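Local coordinates for amidohydrolase 3 domain-containing protein (Pyrococcus horikoshii, PDB 3IGH) that probably hydrolyses carbon-nitrogen bonds other than peptide bonds, as a metal-dependent member of the amidohydrolase family, at residues 65-70 with 398-403; 202-207 with 228-233; 149-154 with 169-174; 104-109 with 134-139. All coordinates share one frame; numbering follows the deposited sequence. Where two conformers were deposited one is given.

Interaction 1 of 4, residues 65-70 with 398-403; sequences DSHLHL and STDSPI. With SO4 (sulfate ion), chain B.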
loop_
_atom_site.group_PDB
_atom_site.type_symbol
_atom_site.label_atom_id
_atom_site.label_comp_id
_atom_site.label_asym_id
_atom_site.label_seq_id
_atom_site.Cartn_x
_atom_site.Cartn_y
_atom_site.Cartn_z
ATOM N N ASP A 65 4.890 11.701 17.001
ATOM C CA ASP A 65 3.760 12.557 17.327
ATOM C C ASP A 65 2.493 11.831 16.904
ATOM O O ASP A 65 2.220 11.702 15.725
ATOM C CB ASP A 65 3.869 13.903 16.599
ATOM C CG ASP A 65 2.858 14.940 17.103
ATOM O OD1 ASP A 65 1.657 14.630 17.253
ATOM O OD2 ASP A 65 3.256 16.104 17.306
ATOM N N SER A 66 1.701 11.390 17.871
ATOM C CA SER A 66 0.568 10.509 17.556
ATOM C C SER A 66 -0.695 11.215 17.051
ATOM O O SER A 66 -1.718 10.558 16.831
ATOM C CB SER A 66 0.248 9.606 18.756
ATOM O OG SER A 66 -0.161 10.371 19.872
ATOM N N HIS A 67 -0.632 12.528 16.826
ATOM C CA HIS A 67 -1.811 13.280 16.349
ATOM C C HIS A 67 -1.415 14.666 15.872
ATOM O O HIS A 67 -1.238 15.574 16.680
ATOM C CB HIS A 67 -2.866 13.379 17.469
ATOM C CG HIS A 67 -4.145 14.056 17.075
ATOM N ND1 HIS A 67 -5.375 13.460 17.251
ATOM C CD2 HIS A 67 -4.395 15.282 16.559
ATOM C CE1 HIS A 67 -6.325 14.286 16.852
ATOM N NE2 HIS A 67 -5.759 15.396 16.418
ATOM N N LEU A 68 -1.294 14.836 14.559
ATOM C CA LEU A 68 -1.110 16.165 13.996
ATOM C C LEU A 68 -1.707 16.270 12.596
ATOM O O LEU A 68 -2.179 15.279 12.031
ATOM C CB LEU A 68 0.376 16.590 14.024
ATOM C CG LEU A 68 1.483 15.672 13.504
ATOM C CD1 LEU A 68 1.346 15.358 12.002
ATOM C CD2 LEU A 68 2.814 16.336 13.775
ATOM N N HIS A 69 -1.657 17.474 12.041
ATOM C CA HIS A 69 -2.186 17.757 10.722
ATOM C C HIS A 69 -1.032 18.226 9.861
ATOM O O HIS A 69 -0.651 19.393 9.901
ATOM C CB HIS A 69 -3.246 18.849 10.807
ATOM C CG HIS A 69 -4.353 18.549 11.768
ATOM N ND1 HIS A 69 -5.493 17.868 11.400
ATOM C CD2 HIS A 69 -4.499 18.849 13.079
ATOM C CE1 HIS A 69 -6.291 17.752 12.448
ATOM N NE2 HIS A 69 -5.709 18.334 13.482
ATOM N N LEU A 70 -0.481 17.298 9.086
ATOM C CA LEU A 70 0.711 17.522 8.286
ATOM C C LEU A 70 0.476 18.611 7.242
ATOM O O LEU A 70 1.315 19.490 7.062
ATOM C CB LEU A 70 1.109 16.195 7.628
ATOM C CG LEU A 70 2.529 15.650 7.539
ATOM C CD1 LEU A 70 3.339 15.872 8.801
ATOM C CD2 LEU A 70 2.484 14.158 7.220
ATOM N N SER A 398 1.223 13.918 21.721
ATOM C CA SER A 398 1.086 14.570 20.444
ATOM C C SER A 398 0.964 16.074 20.649
ATOM O O SER A 398 0.827 16.541 21.773
ATOM C CB SER A 398 -0.159 14.043 19.727
ATOM O OG SER A 398 -1.307 14.092 20.551
ATOM N N THR A 399 0.996 16.818 19.548
ATOM C CA THR A 399 0.941 18.265 19.604
ATOM C C THR A 399 -0.325 18.825 18.980
ATOM O O THR A 399 -0.658 19.981 19.228
ATOM C CB THR A 399 2.145 18.911 18.876
ATOM O OG1 THR A 399 2.230 18.404 17.537
ATOM C CG2 THR A 399 3.448 18.622 19.617
ATOM N N ASP A 400 -1.011 18.022 18.155
ATOM C CA ASP A 400 -2.095 18.508 17.299
ATOM C C ASP A 400 -1.599 19.671 16.439
ATOM O O ASP A 400 -2.351 20.588 16.119
ATOM C CB ASP A 400 -3.344 18.901 18.125
ATOM C CG ASP A 400 -4.598 19.026 17.279
ATOM O OD1 ASP A 400 -4.667 18.406 16.192
ATOM O OD2 ASP A 400 -5.516 19.762 17.700
ATOM N N SER A 401 -0.320 19.627 16.071
ATOM C CA SER A 401 0.286 20.660 15.245
ATOM C C SER A 401 -0.542 20.853 13.966
ATOM O O SER A 401 -0.982 19.868 13.352
ATOM C CB SER A 401 1.729 20.270 14.912
ATOM O OG SER A 401 2.291 21.167 13.984
ATOM N N PRO A 402 -0.769 22.116 13.561
ATOM C CA PRO A 402 -0.202 23.385 14.045
ATOM C C PRO A 402 -0.949 24.145 15.161
ATOM O O PRO A 402 -0.671 25.337 15.367
ATOM C CB PRO A 402 -0.190 24.231 12.778
ATOM C CG PRO A 402 -1.446 23.799 12.051
ATOM C CD PRO A 402 -1.686 22.338 12.433
ATOM N N ILE A 403 -1.874 23.485 15.864
ATOM C CA ILE A 403 -2.608 24.123 16.963
ATOM C C ILE A 403 -1.646 24.450 18.113
ATOM O O ILE A 403 -1.725 25.520 18.721
ATOM C CB ILE A 403 -3.817 23.253 17.449
ATOM C CG1 ILE A 403 -4.764 22.916 16.285
ATOM C CG2 ILE A 403 -4.583 23.925 18.596
ATOM C CD1 ILE A 403 -5.304 24.114 15.519
HETATM S S SO4 B . -8.737 17.523 16.320
HETATM O O1 SO4 B . -7.850 17.197 15.221
HETATM O O2 SO4 B . -8.018 18.346 17.280
HETATM O O3 SO4 B . -9.862 18.296 15.811
HETATM O O4 SO4 B . -9.177 16.284 16.972
#
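Asp65 holds the loop that starts at Ser398 through its carboxylate. With CG anti to the backbone N (chi1 -169°), the carboxylate crosses the Thr399 side chain at about a right angle. Thr399 OG1 donates to the syn lone pair of Asp65 OD2 at 2.5 Å, while Thr399 N reaches Asp65 OD1 (3.2 Å) from the syn side, well out of the carboxylate plane. The anti lone pair of Asp65 OD1 takes His67 N at 3.1 Å, an Asx turn at the corner the chain makes at Ser66 and His67, within strand 58-68. With an alanine in place of Asp65, this corner would probably lose its Asx turn and Thr399 its hold on the strand. Thr399 OG1 in turn accepts from Ser401 N, an ST turn.

Two backbone bonds follow: Asp400 N to His67 O (2.9 Å) and His69 N to Ser401 O (2.8 Å), whose acceptor is the carbonyl of the cis peptide bond to Pro402.

A sulfate, probably from the crystallisation liquor, marks the polar pocket. His67 NE2 donates to its O1 at 3.0 Å, His69 NE2 weakly to the same atom; Asp400 OD1 stands near both ring planes. Glu338 holds His67 ND1, and Lys262, His314 and His339 also bond the sulfate. The His-Leu-His sequence and the aspartate are consistent with the metal site of amidohydrolases.

Strand 58-68 runs beside strand 202-210, Leu68 packs on Leu197 of helix 183-199, and Ser401 and Pro402 lie against helix 70-78.

Interaction 2 of 4, residues 202-207 with 228-233; sequences VKSVSF and SINVFA. With SO4 (sulfate ion), chain O.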
loop_
_atom_site.group_PDB
_atom_site.type_symbol
_atom_site.label_atom_id
_atom_site.label_comp_id
_atom_site.label_asym_id
_atom_site.label_seq_id
_atom_site.Cartn_x
_atom_site.Cartn_y
_atom_site.Cartn_z
ATOM N N VAL A 202 11.263 14.476 15.198
ATOM C CA VAL A 202 9.994 13.733 15.097
ATOM C C VAL A 202 10.028 12.943 13.788
ATOM O O VAL A 202 9.950 13.528 12.702
ATOM C CB VAL A 202 8.770 14.688 15.109
ATOM C CG1 VAL A 202 7.438 13.902 15.015
ATOM C CG2 VAL A 202 8.771 15.537 16.358
ATOM N N LYS A 203 10.179 11.624 13.886
ATOM C CA LYS A 203 10.396 10.816 12.687
ATOM C C LYS A 203 9.206 9.953 12.281
ATOM O O LYS A 203 9.258 9.290 11.254
ATOM C CB LYS A 203 11.663 9.971 12.813
ATOM C CG LYS A 203 12.933 10.829 12.876
ATOM C CD LYS A 203 14.194 9.991 12.744
ATOM C CE LYS A 203 15.416 10.896 12.700
ATOM N NZ LYS A 203 16.648 10.128 12.425
ATOM N N SER A 204 8.152 9.972 13.091
ATOM C CA SER A 204 6.909 9.242 12.795
ATOM C C SER A 204 5.731 10.071 13.283
ATOM O O SER A 204 5.834 10.755 14.308
ATOM C CB SER A 204 6.875 7.887 13.494
ATOM O OG SER A 204 7.971 7.059 13.172
ATOM N N VAL A 205 4.616 10.029 12.549
ATOM C CA VAL A 205 3.411 10.765 12.932
ATOM C C VAL A 205 2.156 9.954 12.624
ATOM O O VAL A 205 2.183 9.090 11.743
ATOM C CB VAL A 205 3.292 12.174 12.209
ATOM C CG1 VAL A 205 4.504 13.095 12.506
ATOM C CG2 VAL A 205 3.103 12.037 10.691
ATOM N N SER A 206 1.078 10.215 13.364
ATOM C CA SER A 206 -0.264 9.936 12.858
ATOM C C SER A 206 -0.845 11.233 12.323
ATOM O O SER A 206 -1.000 12.219 13.057
ATOM C CB SER A 206 -1.201 9.375 13.924
ATOM O OG SER A 206 -0.705 8.173 14.473
ATOM N N PHE A 207 -1.146 11.216 11.034
ATOM C CA PHE A 207 -1.687 12.368 10.319
ATOM C C PHE A 207 -3.201 12.187 10.340
ATOM O O PHE A 207 -3.731 11.275 9.720
ATOM C CB PHE A 207 -1.083 12.394 8.899
ATOM C CG PHE A 207 -1.603 13.484 7.973
ATOM C CD1 PHE A 207 -2.462 14.504 8.402
ATOM C CD2 PHE A 207 -1.176 13.493 6.641
ATOM C CE1 PHE A 207 -2.938 15.477 7.497
ATOM C CE2 PHE A 207 -1.627 14.463 5.740
ATOM C CZ PHE A 207 -2.508 15.455 6.167
ATOM N N SER A 228 9.826 11.481 4.044
ATOM C CA SER A 228 11.027 11.350 4.851
ATOM C C SER A 228 10.739 10.943 6.297
ATOM O O SER A 228 11.664 10.742 7.086
ATOM C CB SER A 228 11.822 12.658 4.806
ATOM O OG SER A 228 11.063 13.716 5.360
ATOM N N ILE A 229 9.453 10.831 6.636
ATOM C CA ILE A 229 9.011 10.400 7.961
ATOM C C ILE A 229 7.931 9.320 7.791
ATOM O O ILE A 229 7.289 9.238 6.742
ATOM C CB ILE A 229 8.419 11.587 8.798
ATOM C CG1 ILE A 229 7.239 12.244 8.065
ATOM C CG2 ILE A 229 9.522 12.609 9.170
ATOM C CD1 ILE A 229 6.408 13.254 8.895
ATOM N N ASN A 230 7.742 8.496 8.819
ATOM C CA ASN A 230 6.648 7.531 8.828
ATOM C C ASN A 230 5.317 8.242 9.047
ATOM O O ASN A 230 5.179 9.059 9.956
ATOM C CB ASN A 230 6.878 6.454 9.895
ATOM C CG ASN A 230 8.225 5.769 9.742
ATOM O OD1 ASN A 230 8.552 5.253 8.669
ATOM N ND2 ASN A 230 9.018 5.771 10.811
ATOM N N VAL A 231 4.354 7.961 8.177
ATOM C CA VAL A 231 3.056 8.619 8.231
ATOM C C VAL A 231 1.956 7.571 8.374
ATOM O O VAL A 231 1.764 6.740 7.487
ATOM C CB VAL A 231 2.806 9.484 6.970
ATOM C CG1 VAL A 231 1.409 10.131 7.017
ATOM C CG2 VAL A 231 3.895 10.554 6.811
ATOM N N PHE A 232 1.231 7.628 9.486
ATOM C CA PHE A 232 0.065 6.779 9.693
ATOM C C PHE A 232 -1.185 7.626 9.409
ATOM O O PHE A 232 -1.596 8.456 10.231
ATOM C CB PHE A 232 0.091 6.164 11.107
ATOM C CG PHE A 232 1.217 5.176 11.301
ATOM C CD1 PHE A 232 0.982 3.805 11.178
ATOM C CD2 PHE A 232 2.529 5.616 11.537
ATOM C CE1 PHE A 232 2.025 2.884 11.305
ATOM C CE2 PHE A 232 3.585 4.704 11.674
ATOM C CZ PHE A 232 3.328 3.334 11.553
ATOM N N ALA A 233 -1.766 7.421 8.231
ATOM C CA ALA A 233 -2.867 8.256 7.740
ATOM C C ALA A 233 -4.213 7.848 8.319
ATOM O O ALA A 233 -4.660 6.718 8.147
ATOM C CB ALA A 233 -2.925 8.236 6.216
HETATM S S SO4 O . 16.002 7.943 8.712
HETATM O O1 SO4 O . 17.156 7.070 8.518
HETATM O O2 SO4 O . 15.733 8.644 7.461
HETATM O O3 SO4 O . 14.839 7.137 9.071
HETATM O O4 SO4 O . 16.270 8.918 9.768
#
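Ser204 and Asn230 meet because both carry their outer group beside the backbone N and anti to the carbonyl carbon: OG of Ser204 (chi1 -57°) and CG of Asn230 (chi1 -54°). Asn230 ND2 thus donates to Ser204 OG at 2.9 Å, almost straight at 174° and with the oxygen in the amide plane. The same ND2 also serves Glu466, and OD1 accepts from Arg255, so both ends of this buried amide are engaged. A leucine in place of Asn230 would probably leave Ser204 OG without this donor and Glu466 and Arg255 without their amide partner.

The backbones bond in parallel register. Asn230 N gives to Lys203 O (3.0 Å), Val205 N to Asn230 O (2.8 Å), Phe232 N to Val205 O (2.9 Å) and Phe207 N to Phe232 O (2.9 Å). The Phe232 ring turns an edge to Val205 O.

The face bearing Val205, Phe207 and Val231 is apolar. The Val205 and Ile229 side chains cross at a slant, Val205 CG2 4.0 Å from Ile229 CD1, and Phe207 CB rests on Val231 CG1 at 3.9 Å, with Leu70 packed against Phe207, Ile229 and Val231. Lys203 runs out extended; its NZ binds a sulfate and Tyr467 O.

Strand 202-210, helix 212-223 and strand 230-235 form a beta-alpha-beta unit, as built from the repeating beta-alpha units of the amidohydrolase TIM barrel.

Interaction 3 of 4, residues 149-154 with 169-174; sequences LNLTPS and LEEARK
Glu171 reaches out from helix 166-180 and grips the backbone and hydroxyl of Thr152 with one carboxylate. Its CG stands anti to the backbone N (chi1 -176°) and the chain stays extended, which carries the carboxylate across the Thr152 side chain at about a right angle. Thr152 N donates to the syn lone pair of Glu171 OE1 at 3.0 Å and more weakly to OE2. Thr152 OG1 donates to Glu171 OE2 at 2.8 Å, somewhat out of the carboxylate plane. A water bridges the pair, giving one hydrogen to Thr152 O and one to Glu171 OE1.

These bonds tie the loop between helix 143-149 and strand 157-158 to the side of helix 166-180. That helix packs through Leu169 on strand 129-133 of a mixed sheet separate from the barrel strands, and Phe130 of the same strand also meets Leu149. The loop begins at Asn150, which leaves the helix with a positive phi.

Leu151 and Glu171 run antiparallel alongside each other. Leu151 CD2 lies 3.4 Å from Glu171 OE1 and reaches the helix at Ala172, 4.0 Å from CB and 3.8 Å from CA. Ala172, small and buried, thus takes one leucine methyl of the loop on its CB, while Leu149 adds its own CD1 at 4.2 Å from that same CB.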
loop_
_atom_site.group_PDB
_atom_site.type_symbol
_atom_site.label_atom_id
_atom_site.label_comp_id
_atom_site.label_asym_id
_atom_site.label_seq_id
_atom_site.Cartn_x
_atom_site.Cartn_y
_atom_site.Cartn_z
ATOM N N LEU A 149 -13.831 31.590 -3.880
ATOM C CA LEU A 149 -14.579 30.865 -2.853
ATOM C C LEU A 149 -16.021 30.618 -3.247
ATOM O O LEU A 149 -16.567 29.557 -2.936
ATOM C CB LEU A 149 -14.522 31.587 -1.500
ATOM C CG LEU A 149 -13.209 31.581 -0.711
ATOM C CD1 LEU A 149 -13.350 32.466 0.532
ATOM C CD2 LEU A 149 -12.781 30.155 -0.330
ATOM N N ASN A 150 -16.626 31.607 -3.915
ATOM C CA ASN A 150 -18.030 31.557 -4.323
ATOM C C ASN A 150 -18.937 31.043 -3.204
ATOM O O ASN A 150 -19.637 30.030 -3.359
ATOM C CB ASN A 150 -18.193 30.728 -5.613
ATOM C CG ASN A 150 -19.533 30.967 -6.297
ATOM O OD1 ASN A 150 -19.909 32.108 -6.568
ATOM N ND2 ASN A 150 -20.265 29.891 -6.557
ATOM N N LEU A 151 -18.885 31.735 -2.066
ATOM C CA LEU A 151 -19.602 31.323 -0.856
ATOM C C LEU A 151 -21.099 31.533 -0.987
ATOM O O LEU A 151 -21.541 32.451 -1.677
ATOM C CB LEU A 151 -19.085 32.083 0.373
ATOM C CG LEU A 151 -17.603 31.917 0.730
ATOM C CD1 LEU A 151 -17.228 32.784 1.935
ATOM C CD2 LEU A 151 -17.242 30.444 0.977
ATOM N N THR A 152 -21.865 30.665 -0.327
ATOM C CA THR A 152 -23.320 30.759 -0.291
ATOM C C THR A 152 -23.702 31.995 0.529
ATOM O O THR A 152 -23.166 32.190 1.624
ATOM C CB THR A 152 -23.944 29.477 0.324
ATOM O OG1 THR A 152 -23.474 28.326 -0.389
ATOM C CG2 THR A 152 -25.472 29.502 0.270
ATOM N N PRO A 153 -24.586 32.858 -0.021
ATOM C CA PRO A 153 -25.103 34.012 0.722
ATOM C C PRO A 153 -25.753 33.607 2.041
ATOM O O PRO A 153 -26.583 32.694 2.061
ATOM C CB PRO A 153 -26.159 34.591 -0.227
ATOM C CG PRO A 153 -25.703 34.181 -1.580
ATOM C CD PRO A 153 -25.130 32.810 -1.393
ATOM N N SER A 154 -25.332 34.255 3.128
ATOM C CA SER A 154 -25.935 34.077 4.456
ATOM C C SER A 154 -25.599 35.249 5.382
ATOM O O SER A 154 -24.814 36.133 5.016
ATOM C CB SER A 154 -25.519 32.740 5.095
ATOM O OG SER A 154 -24.259 32.814 5.734
ATOM N N LEU A 169 -17.530 30.246 7.418
ATOM C CA LEU A 169 -16.105 29.950 7.571
ATOM C C LEU A 169 -15.849 28.462 7.396
ATOM O O LEU A 169 -14.833 28.063 6.809
ATOM C CB LEU A 169 -15.571 30.429 8.925
ATOM C CG LEU A 169 -14.052 30.248 9.078
ATOM C CD1 LEU A 169 -13.291 31.085 8.055
ATOM C CD2 LEU A 169 -13.605 30.576 10.474
ATOM N N GLU A 170 -16.773 27.657 7.919
ATOM C CA GLU A 170 -16.769 26.211 7.726
ATOM C C GLU A 170 -16.836 25.891 6.228
ATOM O O GLU A 170 -16.134 25.004 5.741
ATOM C CB GLU A 170 -17.957 25.598 8.475
ATOM C CG GLU A 170 -18.091 24.077 8.400
ATOM C CD GLU A 170 -19.410 23.577 8.980
ATOM O OE1 GLU A 170 -19.991 24.263 9.851
ATOM O OE2 GLU A 170 -19.868 22.491 8.563
ATOM N N GLU A 171 -17.680 26.629 5.505
ATOM C CA GLU A 171 -17.800 26.462 4.055
ATOM C C GLU A 171 -16.508 26.888 3.361
ATOM O O GLU A 171 -15.996 26.166 2.510
ATOM C CB GLU A 171 -18.993 27.246 3.487
ATOM C CG GLU A 171 -19.221 27.025 1.988
ATOM C CD GLU A 171 -20.226 27.991 1.373
ATOM O OE1 GLU A 171 -20.305 29.160 1.812
ATOM O OE2 GLU A 171 -20.933 27.579 0.429
ATOM N N ALA A 172 -15.976 28.047 3.746
ATOM C CA ALA A 172 -14.747 28.567 3.157
ATOM C C ALA A 172 -13.572 27.605 3.328
ATOM O O ALA A 172 -12.796 27.413 2.389
ATOM C CB ALA A 172 -14.401 29.936 3.743
ATOM N N ARG A 173 -13.493 26.966 4.469
ATOM C CA ARG A 173 -12.421 26.056 4.735
ATOM C C ARG A 173 -12.539 24.816 3.892
ATOM O O ARG A 173 -11.572 24.340 3.384
ATOM C CB ARG A 173 -12.478 25.643 6.168
ATOM C CG ARG A 173 -11.814 26.555 7.072
ATOM C CD ARG A 173 -11.183 25.737 8.134
ATOM N NE ARG A 173 -11.353 26.375 9.409
ATOM C CZ ARG A 173 -10.359 26.601 10.246
ATOM N NH1 ARG A 173 -10.592 27.215 11.386
ATOM N NH2 ARG A 173 -9.140 26.202 9.935
ATOM N N LYS A 174 -13.749 24.305 3.783
ATOM C CA LYS A 174 -14.050 23.147 2.937
ATOM C C LYS A 174 -13.688 23.426 1.476
ATOM O O LYS A 174 -13.054 22.598 0.819
ATOM C CB LYS A 174 -15.532 22.775 3.067
ATOM C CG LYS A 174 -15.909 21.418 2.478
ATOM C CD LYS A 174 -17.383 21.106 2.743
ATOM C CE LYS A 174 -17.707 19.622 2.571
ATOM N NZ LYS A 174 -17.938 19.238 1.148
HETATM O O HOH W 1 -21.926 30.786 3.379
#

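Interaction 4 of 4, residues 104-109 with 134-139; sequences FGFGWD and KCFHVA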
loop_
_atom_site.group_PDB
_atom_site.type_symbol
_atom_site.label_atom_id
_atom_site.label_comp_id
_atom_site.label_asym_id
_atom_site.label_seq_id
_atom_site.Cartn_x
_atom_site.Cartn_y
_atom_site.Cartn_z
ATOM N N PHE A 104 -2.204 33.514 2.345
ATOM C CA PHE A 104 -2.914 33.117 3.553
ATOM C C PHE A 104 -2.229 33.768 4.751
ATOM O O PHE A 104 -1.000 33.798 4.833
ATOM C CB PHE A 104 -2.913 31.590 3.722
ATOM C CG PHE A 104 -3.794 30.856 2.743
ATOM C CD1 PHE A 104 -5.180 30.850 2.898
ATOM C CD2 PHE A 104 -3.235 30.142 1.687
ATOM C CE1 PHE A 104 -5.997 30.157 2.002
ATOM C CE2 PHE A 104 -4.044 29.444 0.784
ATOM C CZ PHE A 104 -5.428 29.453 0.945
ATOM N N GLY A 105 -3.030 34.295 5.669
ATOM C CA GLY A 105 -2.509 34.915 6.871
ATOM C C GLY A 105 -3.284 34.477 8.093
ATOM O O GLY A 105 -4.378 33.922 7.978
ATOM N N PHE A 106 -2.725 34.745 9.269
ATOM C CA PHE A 106 -3.370 34.355 10.525
ATOM C C PHE A 106 -2.954 35.289 11.657
ATOM O O PHE A 106 -1.900 35.928 11.594
ATOM C CB PHE A 106 -3.023 32.894 10.900
ATOM C CG PHE A 106 -1.647 32.728 11.509
ATOM C CD1 PHE A 106 -1.480 32.700 12.899
ATOM C CD2 PHE A 106 -0.524 32.609 10.700
ATOM C CE1 PHE A 106 -0.212 32.570 13.463
ATOM C CE2 PHE A 106 0.741 32.462 11.254
ATOM C CZ PHE A 106 0.899 32.451 12.638
ATOM N N GLY A 107 -3.781 35.334 12.698
ATOM C CA GLY A 107 -3.376 35.923 13.964
ATOM C C GLY A 107 -3.686 37.386 14.208
ATOM O O GLY A 107 -3.300 37.915 15.251
ATOM N N TRP A 108 -4.379 38.051 13.280
ATOM C CA TRP A 108 -4.724 39.466 13.492
ATOM C C TRP A 108 -5.787 39.618 14.567
ATOM O O TRP A 108 -6.555 38.696 14.830
ATOM C CB TRP A 108 -5.155 40.177 12.187
ATOM C CG TRP A 108 -6.413 39.630 11.547
ATOM C CD1 TRP A 108 -6.469 38.730 10.520
ATOM C CD2 TRP A 108 -7.779 39.945 11.875
ATOM N NE1 TRP A 108 -7.772 38.452 10.204
ATOM C CE2 TRP A 108 -8.599 39.192 11.006
ATOM C CE3 TRP A 108 -8.390 40.792 12.811
ATOM C CZ2 TRP A 108 -9.997 39.250 11.052
ATOM C CZ3 TRP A 108 -9.778 40.847 12.855
ATOM C CH2 TRP A 108 -10.567 40.087 11.978
ATOM N N ASP A 109 -5.847 40.805 15.168
ATOM C CA ASP A 109 -6.797 41.085 16.230
ATOM C C ASP A 109 -7.193 42.552 16.107
ATOM O O ASP A 109 -6.314 43.422 16.089
ATOM C CB ASP A 109 -6.122 40.821 17.592
ATOM C CG ASP A 109 -7.043 41.065 18.792
ATOM O OD1 ASP A 109 -8.217 41.480 18.645
ATOM O OD2 ASP A 109 -6.578 40.810 19.923
ATOM N N LYS A 134 -7.011 35.901 14.927
ATOM C CA LYS A 134 -6.624 35.199 16.151
ATOM C C LYS A 134 -7.758 34.259 16.582
ATOM O O LYS A 134 -8.927 34.658 16.606
ATOM C CB LYS A 134 -6.346 36.260 17.228
ATOM C CG LYS A 134 -5.843 35.763 18.561
ATOM C CD LYS A 134 -6.041 36.829 19.635
ATOM C CE LYS A 134 -7.447 36.776 20.223
ATOM N NZ LYS A 134 -7.540 37.553 21.488
ATOM N N CYS A 135 -7.406 33.005 16.876
ATOM C CA CYS A 135 -8.357 31.946 17.306
ATOM C C CYS A 135 -9.134 31.246 16.186
ATOM O O CYS A 135 -9.879 30.299 16.451
ATOM C CB CYS A 135 -9.301 32.406 18.442
ATOM S SG CYS A 135 -8.433 33.108 19.878
ATOM N N PHE A 136 -8.962 31.722 14.948
ATOM C CA PHE A 136 -9.403 31.032 13.725
ATOM C C PHE A 136 -10.923 30.805 13.615
ATOM O O PHE A 136 -11.360 29.845 12.982
ATOM C CB PHE A 136 -8.643 29.694 13.538
ATOM C CG PHE A 136 -7.139 29.840 13.392
ATOM C CD1 PHE A 136 -6.554 29.898 12.131
ATOM C CD2 PHE A 136 -6.310 29.892 14.514
ATOM C CE1 PHE A 136 -5.180 30.023 11.981
ATOM C CE2 PHE A 136 -4.932 30.022 14.379
ATOM C CZ PHE A 136 -4.361 30.086 13.106
ATOM N N HIS A 137 -11.726 31.678 14.225
ATOM C CA HIS A 137 -13.185 31.556 14.121
ATOM C C HIS A 137 -13.789 32.600 13.177
ATOM O O HIS A 137 -14.988 32.566 12.891
ATOM C CB HIS A 137 -13.858 31.631 15.500
ATOM C CG HIS A 137 -13.360 30.608 16.477
ATOM N ND1 HIS A 137 -13.452 29.251 16.248
ATOM C CD2 HIS A 137 -12.781 30.745 17.694
ATOM C CE1 HIS A 137 -12.938 28.596 17.275
ATOM N NE2 HIS A 137 -12.526 29.479 18.167
ATOM N N VAL A 138 -12.952 33.522 12.703
ATOM C CA VAL A 138 -13.360 34.574 11.769
ATOM C C VAL A 138 -12.235 34.781 10.757
ATOM O O VAL A 138 -11.050 34.659 11.092
ATOM C CB VAL A 138 -13.638 35.950 12.502
ATOM C CG1 VAL A 138 -14.041 37.036 11.511
ATOM C CG2 VAL A 138 -14.720 35.830 13.566
ATOM N N ALA A 139 -12.606 35.098 9.515
ATOM C CA ALA A 139 -11.641 35.482 8.501
ATOM C C ALA A 139 -12.139 36.634 7.642
ATOM O O ALA A 139 -13.338 36.893 7.568
ATOM C CB ALA A 139 -11.290 34.289 7.620
#
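Lys134 N donates to Trp108 O at 2.8 Å, in the carbonyl plane and nearly straight (167°), where the parallel strands 103-108 and 129-133 run out and Gly107 bends the chain with a positive phi of 93°. Any CB on Gly107 would collide with the carbonyl O of Phe106 and press on Phe106 CD1.

Phe106 has CG between its backbone N and carbonyl carbon (chi1 78°). Its CB meets the far end of the Phe136 ring, at 3.8 Å from CE1, while Phe136 CZ sits 3.9 Å from Phe106 CD1; the two side chains pass at a slant. Phe136 also meets the ring of Tyr132.

At the other end Lys134 lies alongside Asp109, both pointing the same way. The exposed lysine reaches back to a buried carboxylate, Lys134 NZ and Asp109 OD2 forming a long salt bridge of 3.7 Å, while Asp109 OD1 caps helix 110-113 through Asp111 N. The buried Trp108 brings the end of its indole toward Val138 (Trp108 CZ2 4.6 Å from Val138 CG1) and bonds by NE1 to Ile131 O.

The chain from Lys134 on makes the connection of a beta hairpin between strands 129-133 and 138-141, so the contact anchors that connection to the end of the parallel neighbour 103-108 in a mixed sheet.

Overall arrangement
From the N terminus, residues 65-70 open interaction 1, which closes only at 398-403 and encloses the other three. Inside it interaction 4 (104-109 with 134-139), interaction 3 (149-154 with 169-174) and interaction 2 (202-207 with 228-233) follow in series, each a short loop closed before the next opens; none cross. Interactions 1 and 2 lie about 10 Å apart between centres and share neighbouring barrel strands, Asp65 bonding with Ser204 and Ser206 by backbone hydrogen bonds between strands 58-68 and 202-210. Interactions 3 and 4, about 16 Å apart between centres, meet where Leu169 and Arg173 pack on residues 136-138 of the hairpin, tying helix 166-180 to the mixed sheet away from the barrel site.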